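Long-range contacts in quinoline 2-oxidoreductase large subunit (Pseudomonas putida, PDB 1T3Q), which carries the molybdenum and pterin cytosine dinucleotide cofactor of an enzyme that oxidises quinoline at carbon 2, in the manner of the xanthine dehydrogenase family: residues B[17-22]-B[671-676]; B[683-688]-B[744-749]. All blocks are in the same frame, centred on the assembly; numbering follows the deposited sequence.

Contact 1: B[17-22]-B[671-676]. With MCN (pterin cytosine dinucleotide), chain N.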
loop_
_atom_site.group_PDB
_atom_site.type_symbol
_atom_site.label_atom_id
_atom_site.label_comp_id
_atom_site.label_asym_id
_atom_site.label_seq_id
_atom_site.Cartn_x
_atom_site.Cartn_y
_atom_site.Cartn_z
ATOM N N SER B 17 -29.808 -14.885 2.311
ATOM C CA SER B 17 -29.448 -13.674 1.580
ATOM C C SER B 17 -28.778 -12.615 2.446
ATOM O O SER B 17 -29.347 -11.556 2.704
ATOM C CB SER B 17 -30.687 -13.094 0.899
ATOM O OG SER B 17 -31.147 -13.961 -0.121
ATOM N N VAL B 18 -27.559 -12.910 2.883
ATOM C CA VAL B 18 -26.779 -11.987 3.699
ATOM C C VAL B 18 -26.488 -10.724 2.880
ATOM O O VAL B 18 -26.151 -10.811 1.695
ATOM C CB VAL B 18 -25.436 -12.647 4.128
ATOM C CG1 VAL B 18 -24.512 -11.624 4.767
ATOM C CG2 VAL B 18 -25.710 -13.791 5.093
ATOM N N LEU B 19 -26.641 -9.555 3.499
ATOM C CA LEU B 19 -26.370 -8.299 2.806
ATOM C C LEU B 19 -24.876 -8.215 2.506
ATOM O O LEU B 19 -24.047 -8.615 3.323
ATOM C CB LEU B 19 -26.813 -7.105 3.659
ATOM C CG LEU B 19 -28.324 -7.061 3.929
ATOM C CD1 LEU B 19 -28.674 -5.792 4.690
ATOM C CD2 LEU B 19 -29.087 -7.116 2.607
ATOM N N ARG B 20 -24.536 -7.685 1.336
ATOM C CA ARG B 20 -23.138 -7.601 0.924
ATOM C C ARG B 20 -22.269 -6.677 1.764
ATOM O O ARG B 20 -22.581 -5.505 1.949
ATOM C CB ARG B 20 -23.052 -7.192 -0.551
ATOM C CG ARG B 20 -23.892 -8.059 -1.480
ATOM C CD ARG B 20 -23.350 -8.013 -2.900
ATOM N NE ARG B 20 -22.913 -6.663 -3.249
ATOM C CZ ARG B 20 -22.137 -6.374 -4.285
ATOM N NH1 ARG B 20 -21.784 -5.115 -4.517
ATOM N NH2 ARG B 20 -21.717 -7.344 -5.087
ATOM N N ARG B 21 -21.156 -7.204 2.259
ATOM C CA ARG B 21 -20.263 -6.393 3.065
ATOM C C ARG B 21 -19.518 -5.349 2.230
ATOM O O ARG B 21 -19.094 -4.322 2.756
ATOM C CB ARG B 21 -19.275 -7.284 3.829
ATOM C CG ARG B 21 -18.562 -8.323 2.992
ATOM C CD ARG B 21 -17.778 -9.293 3.875
ATOM N NE ARG B 21 -18.642 -10.030 4.801
ATOM C CZ ARG B 21 -18.205 -10.954 5.656
ATOM N NH1 ARG B 21 -19.057 -11.572 6.464
ATOM N NH2 ARG B 21 -16.917 -11.262 5.703
ATOM N N GLU B 22 -19.378 -5.589 0.929
ATOM C CA GLU B 22 -18.672 -4.624 0.091
ATOM C C GLU B 22 -19.499 -3.390 -0.266
ATOM O O GLU B 22 -18.946 -2.352 -0.636
ATOM C CB GLU B 22 -18.164 -5.287 -1.199
ATOM C CG GLU B 22 -19.223 -5.978 -2.034
ATOM C CD GLU B 22 -19.317 -7.469 -1.745
ATOM O OE1 GLU B 22 -19.601 -7.839 -0.585
ATOM O OE2 GLU B 22 -19.101 -8.275 -2.679
ATOM N N ASN B 671 -26.283 -17.482 -1.709
ATOM C CA ASN B 671 -26.964 -16.235 -1.396
ATOM C C ASN B 671 -28.005 -15.981 -2.485
ATOM O O ASN B 671 -27.687 -15.446 -3.548
ATOM C CB ASN B 671 -25.923 -15.107 -1.356
ATOM C CG ASN B 671 -26.464 -13.826 -0.764
ATOM O OD1 ASN B 671 -27.442 -13.272 -1.257
ATOM N ND2 ASN B 671 -25.821 -13.342 0.300
ATOM N N PRO B 672 -29.266 -16.377 -2.237
ATOM C CA PRO B 672 -30.348 -16.190 -3.209
ATOM C C PRO B 672 -30.426 -14.775 -3.780
ATOM O O PRO B 672 -30.646 -14.598 -4.973
ATOM C CB PRO B 672 -31.592 -16.583 -2.417
ATOM C CG PRO B 672 -31.066 -17.648 -1.494
ATOM C CD PRO B 672 -29.768 -17.033 -1.014
ATOM N N MET B 673 -30.255 -13.773 -2.925
ATOM C CA MET B 673 -30.294 -12.381 -3.364
ATOM C C MET B 673 -29.231 -12.127 -4.444
ATOM O O MET B 673 -29.513 -11.556 -5.499
ATOM C CB MET B 673 -30.035 -11.456 -2.177
ATOM C CG MET B 673 -30.056 -9.974 -2.527
ATOM S SD MET B 673 -29.659 -8.935 -1.102
ATOM C CE MET B 673 -27.862 -9.181 -1.028
ATOM N N ILE B 674 -28.007 -12.550 -4.166
ATOM C CA ILE B 674 -26.907 -12.360 -5.107
ATOM C C ILE B 674 -27.136 -13.147 -6.391
ATOM O O ILE B 674 -26.865 -12.650 -7.483
ATOM C CB ILE B 674 -25.562 -12.738 -4.442
ATOM C CG1 ILE B 674 -25.157 -11.618 -3.475
ATOM C CG2 ILE B 674 -24.469 -12.947 -5.500
ATOM C CD1 ILE B 674 -23.975 -11.938 -2.597
ATOM N N VAL B 675 -27.654 -14.368 -6.269
ATOM C CA VAL B 675 -27.927 -15.187 -7.445
ATOM C C VAL B 675 -28.955 -14.503 -8.344
ATOM O O VAL B 675 -28.810 -14.496 -9.567
ATOM C CB VAL B 675 -28.457 -16.595 -7.047
ATOM C CG1 VAL B 675 -28.946 -17.340 -8.275
ATOM C CG2 VAL B 675 -27.360 -17.381 -6.350
ATOM N N GLU B 676 -29.998 -13.920 -7.754
ATOM C CA GLU B 676 -31.000 -13.263 -8.579
ATOM C C GLU B 676 -30.413 -12.024 -9.234
ATOM O O GLU B 676 -30.794 -11.677 -10.346
ATOM C CB GLU B 676 -32.255 -12.914 -7.767
ATOM C CG GLU B 676 -33.057 -14.156 -7.366
ATOM C CD GLU B 676 -34.510 -13.857 -7.035
ATOM O OE1 GLU B 676 -34.901 -12.669 -7.041
ATOM O OE2 GLU B 676 -35.265 -14.819 -6.773
HETATM N N1 MCN N . -23.597 -17.786 -6.317
HETATM C C2 MCN N . -24.313 -18.221 -5.154
HETATM N N3 MCN N . -24.682 -19.557 -5.208
HETATM C C4 MCN N . -24.430 -20.448 -6.246
HETATM C C5 MCN N . -23.704 -19.942 -7.417
HETATM C C6 MCN N . -23.291 -18.631 -7.447
HETATM O O2 MCN N . -24.571 -17.454 -4.254
HETATM N N4 MCN N . -24.824 -21.702 -6.186
HETATM C "C1'" MCN N . -23.125 -16.285 -6.277
HETATM C C2D MCN N . -21.599 -16.159 -5.823
HETATM O "O2'" MCN N . -21.408 -14.924 -5.045
HETATM C "C3'" MCN N . -20.843 -16.206 -7.135
HETATM C C4D MCN N . -21.718 -15.455 -8.110
HETATM O O4D MCN N . -23.126 -15.629 -7.577
HETATM O "O3'" MCN N . -19.531 -15.563 -6.976
HETATM C "C5'" MCN N . -21.523 -15.817 -9.609
HETATM O "O5'" MCN N . -21.625 -17.218 -9.674
HETATM P PA MCN N . -20.528 -18.177 -10.283
HETATM O O1A MCN N . -19.937 -18.918 -9.124
HETATM O O2A MCN N . -21.251 -18.901 -11.406
HETATM O O3A MCN N . -19.359 -17.413 -11.118
HETATM P PB MCN N . -18.098 -16.559 -10.624
HETATM O O1B MCN N . -16.875 -17.273 -11.101
HETATM O O2B MCN N . -18.191 -16.244 -9.159
HETATM O O3B MCN N . -18.269 -15.165 -11.400
HETATM C C10 MCN N . -17.848 -15.026 -12.734
HETATM C "C9'" MCN N . -19.096 -15.011 -13.554
HETATM C "C8'" MCN N . -18.610 -14.772 -15.003
HETATM S "S8'" MCN N . -17.560 -16.053 -15.676
HETATM C "C7'" MCN N . -18.926 -13.733 -15.779
HETATM S "S7'" MCN N . -18.338 -13.467 -17.444
HETATM C "C6'" MCN N . -19.825 -12.609 -15.161
HETATM C C7 MCN N . -20.698 -13.162 -14.068
HETATM O "O9'" MCN N . -19.929 -13.847 -13.093
HETATM N "N5'" MCN N . -18.870 -11.476 -14.812
HETATM C C4A MCN N . -19.556 -10.584 -13.896
HETATM N "N8'" MCN N . -21.439 -12.053 -13.377
HETATM C C4B MCN N . -20.783 -10.794 -13.241
HETATM N "N1'" MCN N . -21.418 -9.893 -12.349
HETATM C "C2'" MCN N . -20.748 -8.736 -12.138
HETATM N "N2'" MCN N . -21.318 -7.837 -11.307
HETATM N "N3'" MCN N . -19.524 -8.453 -12.711
HETATM C "C4'" MCN N . -18.811 -9.326 -13.615
HETATM O "O4'" MCN N . -17.742 -9.004 -14.074
#

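Contact 2: B[683-688]-B[744-749]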
loop_
_atom_site.group_PDB
_atom_site.type_symbol
_atom_site.label_atom_id
_atom_site.label_comp_id
_atom_site.label_asym_id
_atom_site.label_seq_id
_atom_site.Cartn_x
_atom_site.Cartn_y
_atom_site.Cartn_z
ATOM N N ILE B 683 -29.654 -11.215 -17.893
ATOM C CA ILE B 683 -30.803 -11.014 -18.767
ATOM C C ILE B 683 -30.732 -9.666 -19.486
ATOM O O ILE B 683 -31.082 -9.566 -20.663
ATOM C CB ILE B 683 -32.141 -11.119 -17.978
ATOM C CG1 ILE B 683 -32.411 -12.590 -17.630
ATOM C CG2 ILE B 683 -33.299 -10.548 -18.820
ATOM C CD1 ILE B 683 -33.592 -12.817 -16.687
ATOM N N ALA B 684 -30.279 -8.630 -18.786
ATOM C CA ALA B 684 -30.167 -7.313 -19.405
ATOM C C ALA B 684 -29.135 -7.360 -20.539
ATOM O O ALA B 684 -29.373 -6.843 -21.631
ATOM C CB ALA B 684 -29.768 -6.265 -18.364
ATOM N N GLN B 685 -27.993 -7.984 -20.283
ATOM C CA GLN B 685 -26.965 -8.082 -21.316
ATOM C C GLN B 685 -27.480 -8.882 -22.507
ATOM O O GLN B 685 -27.117 -8.600 -23.652
ATOM C CB GLN B 685 -25.686 -8.713 -20.750
ATOM C CG GLN B 685 -24.899 -7.761 -19.850
ATOM C CD GLN B 685 -23.701 -8.418 -19.192
ATOM O OE1 GLN B 685 -23.795 -9.538 -18.702
ATOM N NE2 GLN B 685 -22.574 -7.713 -19.161
ATOM N N ALA B 686 -28.337 -9.867 -22.236
ATOM C CA ALA B 686 -28.929 -10.708 -23.278
ATOM C C ALA B 686 -29.841 -9.877 -24.176
ATOM O O ALA B 686 -29.862 -10.046 -25.395
ATOM C CB ALA B 686 -29.726 -11.853 -22.640
ATOM N N ILE B 687 -30.611 -8.985 -23.564
ATOM C CA ILE B 687 -31.497 -8.116 -24.318
ATOM C C ILE B 687 -30.626 -7.176 -25.153
ATOM O O ILE B 687 -30.962 -6.831 -26.290
ATOM C CB ILE B 687 -32.395 -7.307 -23.361
ATOM C CG1 ILE B 687 -33.442 -8.243 -22.754
ATOM C CG2 ILE B 687 -33.043 -6.134 -24.096
ATOM C CD1 ILE B 687 -34.185 -7.653 -21.554
ATOM N N GLY B 688 -29.498 -6.776 -24.580
ATOM C CA GLY B 688 -28.584 -5.904 -25.294
ATOM C C GLY B 688 -28.070 -6.610 -26.540
ATOM O O GLY B 688 -28.206 -6.102 -27.653
ATOM N N SER B 744 -25.202 -18.201 -16.786
ATOM C CA SER B 744 -26.495 -18.763 -17.175
ATOM C C SER B 744 -27.411 -17.925 -18.064
ATOM O O SER B 744 -27.815 -18.380 -19.135
ATOM C CB SER B 744 -27.273 -19.217 -15.931
ATOM O OG SER B 744 -27.629 -18.120 -15.105
ATOM N N ALA B 745 -27.738 -16.710 -17.636
ATOM C CA ALA B 745 -28.638 -15.866 -18.407
ATOM C C ALA B 745 -28.093 -15.448 -19.771
ATOM O O ALA B 745 -28.863 -15.252 -20.705
ATOM C CB ALA B 745 -29.023 -14.630 -17.593
ATOM N N MET B 746 -26.778 -15.292 -19.890
ATOM C CA MET B 746 -26.206 -14.889 -21.175
ATOM C C MET B 746 -26.027 -16.071 -22.114
ATOM O O MET B 746 -25.686 -15.908 -23.287
ATOM C CB MET B 746 -24.876 -14.152 -20.984
ATOM C CG MET B 746 -25.021 -12.625 -21.030
ATOM S SD MET B 746 -25.782 -12.027 -22.578
ATOM C CE MET B 746 -24.395 -12.231 -23.715
ATOM N N ILE B 747 -26.255 -17.268 -21.598
ATOM C CA ILE B 747 -26.165 -18.452 -22.438
ATOM C C ILE B 747 -27.551 -18.669 -23.031
ATOM O O ILE B 747 -27.706 -18.851 -24.234
ATOM C CB ILE B 747 -25.803 -19.721 -21.620
ATOM C CG1 ILE B 747 -24.353 -19.650 -21.140
ATOM C CG2 ILE B 747 -26.040 -20.973 -22.460
ATOM C CD1 ILE B 747 -23.976 -20.781 -20.209
ATOM N N SER B 748 -28.555 -18.597 -22.162
ATOM C CA SER B 748 -29.942 -18.864 -22.524
ATOM C C SER B 748 -30.898 -17.704 -22.816
ATOM O O SER B 748 -31.687 -17.781 -23.753
ATOM C CB SER B 748 -30.546 -19.758 -21.434
ATOM O OG SER B 748 -31.931 -19.975 -21.622
ATOM N N ALA B 749 -30.857 -16.637 -22.025
ATOM C CA ALA B 749 -31.776 -15.527 -22.270
ATOM C C ALA B 749 -31.723 -14.966 -23.701
ATOM O O ALA B 749 -32.749 -14.582 -24.256
ATOM C CB ALA B 749 -31.544 -14.407 -21.247
#

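Contact 1: B[17-22]-B[671-676]
Asn671 meets Ser17 and Val18 as the N-cap of helix 672-692, and this contact illustrates how one capping asparagine can hold a helix end, a distant loop and a cofactor together. Its CB lies 4.0 Å from O2 of the cytosine of the pterin cytosine dinucleotide, and the same O2 accepts a hydrogen bond from the backbone N of Asn671 (3.1 Å). CG stands anti to the backbone N (chi1 -168°), which carries the amide to the loop and leaves Asn671 CG 3.8 Å from Ser17 CA. The two ends of the amide then divide the work. OD1 takes the capping bond from Ile674 N (3.1 Å), with the donor well above the carbonyl plane. ND2 gives a nearly straight bond to Val18 O (2.9 Å), reaching a lone pair in that carbonyl's plane while staying almost within its own amide plane. Gln516 of helix 510-522 is a second acceptor for ND2, so both ends of the amide are held and its rotation is fixed.

Ser17 adds a second grip on the helix start: its OG accepts from Met673 N (2.9 Å), at a rather bent angle of 139°, with Pro672 CD close by. Ile674 looks both ways, its CD1 packing 4.0 Å from Arg20 CD and its CG2 lying against the ribose of the cofactor. The charged end of Arg20 turns elsewhere, to Asp23 and to Gln106 O of the small subunit, whose His103 also packs on Met673. The Met673 chain runs out extended to SD, which comes near Leu19 CD2; the bend at the last torsion (chi3 76°) then sets the CE methyl 3.6 Å from Val18 O.

Contact 2: B[683-688]-B[744-749]
The carboxamide of Gln685 is the flat side-chain group at this helix pair, and Met746 does not stack on it: Met746 CG comes near its oxygen end, 4.1 Å from OE1 and off the amide plane. That oxygen accepts a hydrogen bond from Arg371, a residue of the molybdenum pocket, while Phe255 and Tyr370 of the same pocket also touch the Gln685 side chain. Nearer the backbone, the two side chains cross at about a right angle, Gln685 CB lying 3.8 Å from Met746 SD.

Met746 is folded rather than extended. The turn at chi2 (-57°) swings SD towards the neighbouring helix, 3.4 Å from Ala686 N, against the backbone itself.

Helices 672-692 and 744-761 pack beside the molybdopterin site of the large subunit, and their short segments run in roughly the same direction at 38°, with axes 8.0 Å apart. So near an approach depends on small residues: Ala745 and Ala749, one turn apart, both point at the partner helix, and Ala686 points back at them. Ala745 CB sits 3.5 Å from Ile683 N. The methyls of Ala686 and Ala749 meet very tightly, although the exact spacing is doubtful because Ala749 CB is also modelled too close to its own helix. Phe660 of strand 655-665 packs against both helices, touching Ile683 and Ala749. Ile683 itself points away from 744-749 at CB, yet its CG1 touches two methyls, Ala745 CB at 4.0 Å and Ala749 CB at 4.1 Å.

Helix 672-692 is common to both contacts, serving contact 1 with its N-terminal end and contact 2 with a later turn; the centres lie 20 Å apart and the nearest atoms about 7 Å, without touching. Both lie near the cofactor, but only contact 1 bonds to it. Contact 1 binds the cytosine end of the dinucleotide, whereas in contact 2 the side chain of Gln685 comes within about 6 Å of the same molecule and that of Met746 within about 8 Å of the molybdenum group, nearest atoms in each case. Segment 744-749 follows Glu743 of the molybdenum pocket in the sequence. The Arg20 side chain of contact 1, for its part, lies about 7 Å from an iron-sulfur cluster.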